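Local coordinates for protein cellulase (Xanthomonas axonopodis pv. citri, PDB 5HOS) that is an endo-beta-1,4-glucanase of glycosyl hydrolase family 5 that probably hydrolyses internal beta-1,4 linkages in cellulose, at residues Y52-A57 and V71-L76; A94-A99 and I144-D149. All blocks are in the same frame, centred on the assembly; numbering follows the deposited sequence.

Overall arrangement
Both contacts belong to one (beta/alpha)8 barrel and meet along helix 90-105. Contact 1 joins barrel wall and loop and is the more buried; its centre is about 12 Å from that of the chain. There the loop 52-57 lies against the outward side chains of strand 70-75, and the contact is mostly apolar. Contact 2, its centre about 17 Å from the chain's, joins helix 90-105 to the end of helix 132-145 and the turn that follows. Its inner part is equally apolar, but its outer edge adds an arginine-to-carbonyl hydrogen bond. The centres of contact 1 and contact 2 lie about 13 Å apart, and the two touch directly where Y54 packs on L95 and I96.

Contact 1: Y52-A57 and V71-L76; sequences YRYPAA and VRLPIL
Y54 and P55 of the loop rest on L73 and I75 of the barrel strand without a hydrogen bond, mostly hydrocarbon against hydrocarbon. The Y54 and L73 side chains cross at about a right angle, L73 CD2 coming obliquely to the ring, 4.0 Å from Y54 CE2. L73 CB already points toward the loop; with CG anti to the backbone N (chi1 -175°) the two methyls divide, CD2 going to Y54 and CD1 to P55, 3.9 Å from P55 CD. Further along the strand, I75 CG2 lies 4.2 Å from Y54 CZ, and this methyl also touches the hydroxyl, 3.5 Å from Y54 OH. L95 packs from the opposite side of the ring, and I96 beside the hydroxyl end, so the ring is held among loop, strand and helix 90-105.

The polar chemistry is directed to other partners. Y54 OH is hydrogen-bonded to Q92 OE1, which satisfies a buried hydroxyl and helps fix where the ring ends. R72 points into the barrel and forms salt bridges with E227 and E271.

Thus a loop after the first strand of a (beta/alpha)8 barrel packs on the outer face of the second. Tyrosine suits this place because its ring packs while its hydroxyl finds a partner, and proline adds a compact apolar surface. The loop's fit probably rests on close fit and burial of apolar surface, while the strand keeps its charged group for the barrel interior.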
loop_
_atom_site.group_PDB
_atom_site.type_symbol
_atom_site.label_atom_id
_atom_site.label_comp_id
_atom_site.label_asym_id
_atom_site.label_seq_id
_atom_site.Cartn_x
_atom_site.Cartn_y
_atom_site.Cartn_z
ATOM N N TYR A 52 2.965 12.573 14.803
ATOM C CA TYR A 52 3.384 11.683 13.722
ATOM C C TYR A 52 4.862 11.933 13.396
ATOM O O TYR A 52 5.438 12.920 13.848
ATOM C CB TYR A 52 2.512 11.933 12.486
ATOM C CG TYR A 52 2.728 13.284 11.821
ATOM C CD1 TYR A 52 2.079 14.425 12.282
ATOM C CD2 TYR A 52 3.576 13.412 10.707
ATOM C CE1 TYR A 52 2.266 15.658 11.670
ATOM C CE2 TYR A 52 3.777 14.643 10.098
ATOM C CZ TYR A 52 3.120 15.757 10.570
ATOM O OH TYR A 52 3.312 16.974 9.960
ATOM N N ARG A 53 5.448 11.039 12.599
ATOM C CA ARG A 53 6.873 11.085 12.244
ATOM C C ARG A 53 7.078 10.574 10.825
ATOM O O ARG A 53 6.253 9.818 10.310
ATOM C CB ARG A 53 7.694 10.199 13.194
ATOM C CG ARG A 53 7.314 8.719 13.140
ATOM C CD ARG A 53 8.247 7.820 13.933
ATOM N NE ARG A 53 9.556 7.630 13.300
ATOM C CZ ARG A 53 10.686 8.271 13.619
ATOM N NH1 ARG A 53 10.724 9.200 14.580
ATOM N NH2 ARG A 53 11.808 7.978 12.961
ATOM N N TYR A 54 8.190 10.979 10.218
ATOM C CA TYR A 54 8.700 10.340 9.011
ATOM C C TYR A 54 9.919 9.490 9.388
ATOM O O TYR A 54 10.531 9.711 10.437
ATOM C CB TYR A 54 9.036 11.387 7.937
ATOM C CG TYR A 54 7.821 11.819 7.138
ATOM C CD1 TYR A 54 6.828 12.609 7.711
ATOM C CD2 TYR A 54 7.656 11.425 5.806
ATOM C CE1 TYR A 54 5.705 12.992 6.992
ATOM C CE2 TYR A 54 6.539 11.806 5.078
ATOM C CZ TYR A 54 5.567 12.588 5.669
ATOM O OH TYR A 54 4.460 12.970 4.951
ATOM N N PRO A 55 10.265 8.498 8.553
ATOM C CA PRO A 55 11.396 7.634 8.901
ATOM C C PRO A 55 12.759 8.339 8.852
ATOM O O PRO A 55 12.971 9.214 8.018
ATOM C CB PRO A 55 11.334 6.521 7.837
ATOM C CG PRO A 55 9.998 6.644 7.192
ATOM C CD PRO A 55 9.644 8.091 7.278
ATOM N N ALA A 56 13.665 7.964 9.756
ATOM C CA ALA A 56 15.067 8.382 9.672
ATOM C C ALA A 56 15.715 7.742 8.452
ATOM O O ALA A 56 15.279 6.695 8.006
ATOM C CB ALA A 56 15.819 7.983 10.934
ATOM N N ALA A 57 16.763 8.369 7.925
ATOM C CA ALA A 57 17.458 7.851 6.738
ATOM C C ALA A 57 17.998 6.420 6.922
ATOM O O ALA A 57 17.949 5.611 5.987
ATOM C CB ALA A 57 18.583 8.797 6.326
ATOM N N VAL A 71 9.734 0.711 0.021
ATOM C CA VAL A 71 9.062 1.218 1.208
ATOM C C VAL A 71 7.690 1.701 0.767
ATOM O O VAL A 71 7.581 2.483 -0.176
ATOM C CB VAL A 71 9.857 2.382 1.849
ATOM C CG1 VAL A 71 9.001 3.197 2.813
ATOM C CG2 VAL A 71 11.093 1.826 2.545
ATOM N N ARG A 72 6.645 1.229 1.437
ATOM C CA ARG A 72 5.335 1.846 1.292
ATOM C C ARG A 72 5.234 2.857 2.409
ATOM O O ARG A 72 5.438 2.517 3.591
ATOM C CB ARG A 72 4.196 0.825 1.334
ATOM C CG ARG A 72 2.798 1.411 1.149
ATOM C CD ARG A 72 1.827 0.307 0.773
ATOM N NE ARG A 72 0.429 0.697 0.602
ATOM C CZ ARG A 72 -0.520 0.666 1.545
ATOM N NH1 ARG A 72 -0.250 0.322 2.808
ATOM N NH2 ARG A 72 -1.769 0.985 1.219
ATOM N N LEU A 73 4.946 4.096 2.029
ATOM C CA LEU A 73 4.919 5.215 2.962
ATOM C C LEU A 73 3.510 5.795 3.087
ATOM O O LEU A 73 3.088 6.591 2.247
ATOM C CB LEU A 73 5.901 6.283 2.488
ATOM C CG LEU A 73 6.101 7.485 3.406
ATOM C CD1 LEU A 73 6.934 7.086 4.613
ATOM C CD2 LEU A 73 6.744 8.630 2.637
ATOM N N PRO A 74 2.773 5.389 4.138
ATOM C CA PRO A 74 1.486 5.989 4.405
ATOM C C PRO A 74 1.616 7.461 4.791
ATOM O O PRO A 74 2.442 7.801 5.648
ATOM C CB PRO A 74 0.968 5.193 5.604
ATOM C CG PRO A 74 1.647 3.891 5.532
ATOM C CD PRO A 74 3.023 4.249 5.047
ATOM N N ILE A 75 0.821 8.305 4.136
ATOM C CA ILE A 75 0.694 9.722 4.464
ATOM C C ILE A 75 -0.783 10.057 4.564
ATOM O O ILE A 75 -1.615 9.343 3.998
ATOM C CB ILE A 75 1.405 10.637 3.444
ATOM C CG1 ILE A 75 0.777 10.569 2.040
ATOM C CG2 ILE A 75 2.876 10.268 3.363
ATOM C CD1 ILE A 75 -0.293 11.595 1.759
ATOM N N LEU A 76 -1.101 11.118 5.306
ATOM C CA LEU A 76 -2.481 11.578 5.450
ATOM C C LEU A 76 -2.789 12.657 4.448
ATOM O O LEU A 76 -2.110 13.685 4.427
ATOM C CB LEU A 76 -2.739 12.168 6.837
ATOM C CG LEU A 76 -3.310 11.328 7.964
ATOM C CD1 LEU A 76 -3.820 12.282 9.036
ATOM C CD2 LEU A 76 -4.419 10.392 7.520
#

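Contact 2: A94-A99 and I144-D149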
loop_
_atom_site.group_PDB
_atom_site.type_symbol
_atom_site.label_atom_id
_atom_site.label_comp_id
_atom_site.label_asym_id
_atom_site.label_seq_id
_atom_site.Cartn_x
_atom_site.Cartn_y
_atom_site.Cartn_z
ATOM N N ALA A 94 7.864 18.560 1.304
ATOM C CA ALA A 94 9.312 18.423 1.542
ATOM C C ALA A 94 9.652 17.173 2.360
ATOM O O ALA A 94 10.653 16.528 2.096
ATOM C CB ALA A 94 9.879 19.669 2.208
ATOM N N LEU A 95 8.815 16.814 3.337
ATOM C CA LEU A 95 9.019 15.555 4.072
ATOM C C LEU A 95 8.953 14.343 3.160
ATOM O O LEU A 95 9.771 13.447 3.276
ATOM C CB LEU A 95 8.031 15.398 5.231
ATOM C CG LEU A 95 8.360 16.298 6.416
ATOM C CD1 LEU A 95 7.129 16.526 7.282
ATOM C CD2 LEU A 95 9.510 15.718 7.226
ATOM N N ILE A 96 7.991 14.327 2.247
ATOM C CA ILE A 96 7.867 13.221 1.290
ATOM C C ILE A 96 9.066 13.240 0.339
ATOM O O ILE A 96 9.625 12.194 0.050
ATOM C CB ILE A 96 6.522 13.244 0.526
ATOM C CG1 ILE A 96 5.360 13.064 1.515
ATOM C CG2 ILE A 96 6.466 12.136 -0.525
ATOM C CD1 ILE A 96 3.998 13.415 0.946
ATOM N N ARG A 97 9.480 14.419 -0.119
ATOM C CA ARG A 97 10.695 14.514 -0.953
ATOM C C ARG A 97 11.936 13.975 -0.241
ATOM O O ARG A 97 12.780 13.337 -0.862
ATOM C CB ARG A 97 10.959 15.945 -1.404
ATOM C CG ARG A 97 10.038 16.454 -2.489
ATOM C CD ARG A 97 10.604 17.737 -3.072
ATOM N NE ARG A 97 9.616 18.464 -3.859
ATOM C CZ ARG A 97 9.188 18.117 -5.070
ATOM N NH1 ARG A 97 9.637 17.025 -5.680
ATOM N NH2 ARG A 97 8.282 18.872 -5.678
ATOM N N GLN A 98 12.042 14.233 1.060
ATOM C CA GLN A 98 13.151 13.703 1.850
ATOM C C GLN A 98 13.086 12.175 1.963
ATOM O O GLN A 98 14.119 11.508 1.920
ATOM C CB GLN A 98 13.163 14.298 3.260
ATOM C CG GLN A 98 14.466 14.049 4.016
ATOM C CD GLN A 98 15.665 14.756 3.384
ATOM O OE1 GLN A 98 15.589 15.929 3.031
ATOM N NE2 GLN A 98 16.780 14.047 3.252
ATOM N N ALA A 99 11.880 11.643 2.163
ATOM C CA ALA A 99 11.661 10.201 2.217
ATOM C C ALA A 99 12.092 9.542 0.913
ATOM O O ALA A 99 12.802 8.544 0.938
ATOM C CB ALA A 99 10.201 9.874 2.521
ATOM N N ILE A 144 2.537 15.856 -10.648
ATOM C CA ILE A 144 3.441 16.922 -11.086
ATOM C C ILE A 144 4.700 16.953 -10.211
ATOM O O ILE A 144 5.804 17.030 -10.734
ATOM C CB ILE A 144 2.734 18.305 -11.134
ATOM C CG1 ILE A 144 1.702 18.317 -12.276
ATOM C CG2 ILE A 144 3.741 19.439 -11.332
ATOM C CD1 ILE A 144 0.654 19.410 -12.184
ATOM N N ALA A 145 4.521 16.887 -8.892
ATOM C CA ALA A 145 5.641 16.964 -7.957
ATOM C C ALA A 145 6.672 15.854 -8.151
ATOM O O ALA A 145 7.860 16.098 -7.979
ATOM C CB ALA A 145 5.143 16.958 -6.518
ATOM N N PHE A 146 6.211 14.653 -8.510
ATOM C CA PHE A 146 7.079 13.488 -8.693
ATOM C C PHE A 146 7.041 12.941 -10.102
ATOM O O PHE A 146 7.266 11.745 -10.302
ATOM C CB PHE A 146 6.708 12.417 -7.675
ATOM C CG PHE A 146 6.957 12.855 -6.269
ATOM C CD1 PHE A 146 8.262 12.932 -5.782
ATOM C CD2 PHE A 146 5.909 13.242 -5.451
ATOM C CE1 PHE A 146 8.510 13.371 -4.498
ATOM C CE2 PHE A 146 6.157 13.676 -4.160
ATOM C CZ PHE A 146 7.455 13.741 -3.690
ATOM N N LYS A 147 6.809 13.838 -11.063
ATOM C CA LYS A 147 6.548 13.467 -12.468
ATOM C C LYS A 147 7.631 12.586 -13.052
ATOM O O LYS A 147 8.770 13.016 -13.232
ATOM C CB LYS A 147 6.381 14.712 -13.347
ATOM C CG LYS A 147 6.044 14.387 -14.808
ATOM C CD LYS A 147 5.750 15.645 -15.612
ATOM C CE LYS A 147 5.720 15.350 -17.101
ATOM N NZ LYS A 147 5.229 16.533 -17.866
ATOM N N SER A 148 7.252 11.347 -13.324
ATOM C CA SER A 148 8.077 10.374 -14.022
ATOM C C SER A 148 9.390 10.027 -13.305
ATOM O O SER A 148 10.332 9.554 -13.922
ATOM C CB SER A 148 8.336 10.833 -15.464
ATOM O OG SER A 148 7.119 11.060 -16.129
ATOM N N ASP A 149 9.425 10.233 -11.995
ATOM C CA ASP A 149 10.546 9.836 -11.186
ATOM C C ASP A 149 10.359 8.346 -10.933
ATOM O O ASP A 149 9.449 7.944 -10.220
ATOM C CB ASP A 149 10.548 10.635 -9.884
ATOM C CG ASP A 149 11.724 10.300 -8.981
ATOM O OD1 ASP A 149 12.252 9.180 -9.054
ATOM O OD2 ASP A 149 12.117 11.171 -8.173
#
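The F146 ring lies between I96 and R97, which approach opposite sides of its plane, both obliquely to the ring and near its CZ end. I96 CG2 comes to 3.7 Å from F146 CZ; the side chains themselves cross at about a right angle. On the other side, R97 CG is 3.9 Å from F146 CZ. The arginine chain runs on, extended from CG to NE, and carries the guanidinium over that side, its plane turned 46° from the ring. With R97 CZ 5.2 Å from the F146 ring centroid, any cation-pi attraction is weak.

At the edge of the guanidinium, close to its plane, sits A145 O. R97 NH1 donates to A145 O over 3.0 Å at an N-H...O angle of 155°, reaching the oxygen from above the carbonyl plane. A carbonyl at the end of helix 132-145 probably gains from a positive partner. The A145 methyl lies alongside, its CB 3.8 Å from R97 NH2.

F146 then leaves the helix and starts a type II turn to D149, which forms a salt bridge with K104. The contact joins two successive helices of the outer shell of a TIM barrel, with F146 reaching in to V152 and F154 of strand 152-155.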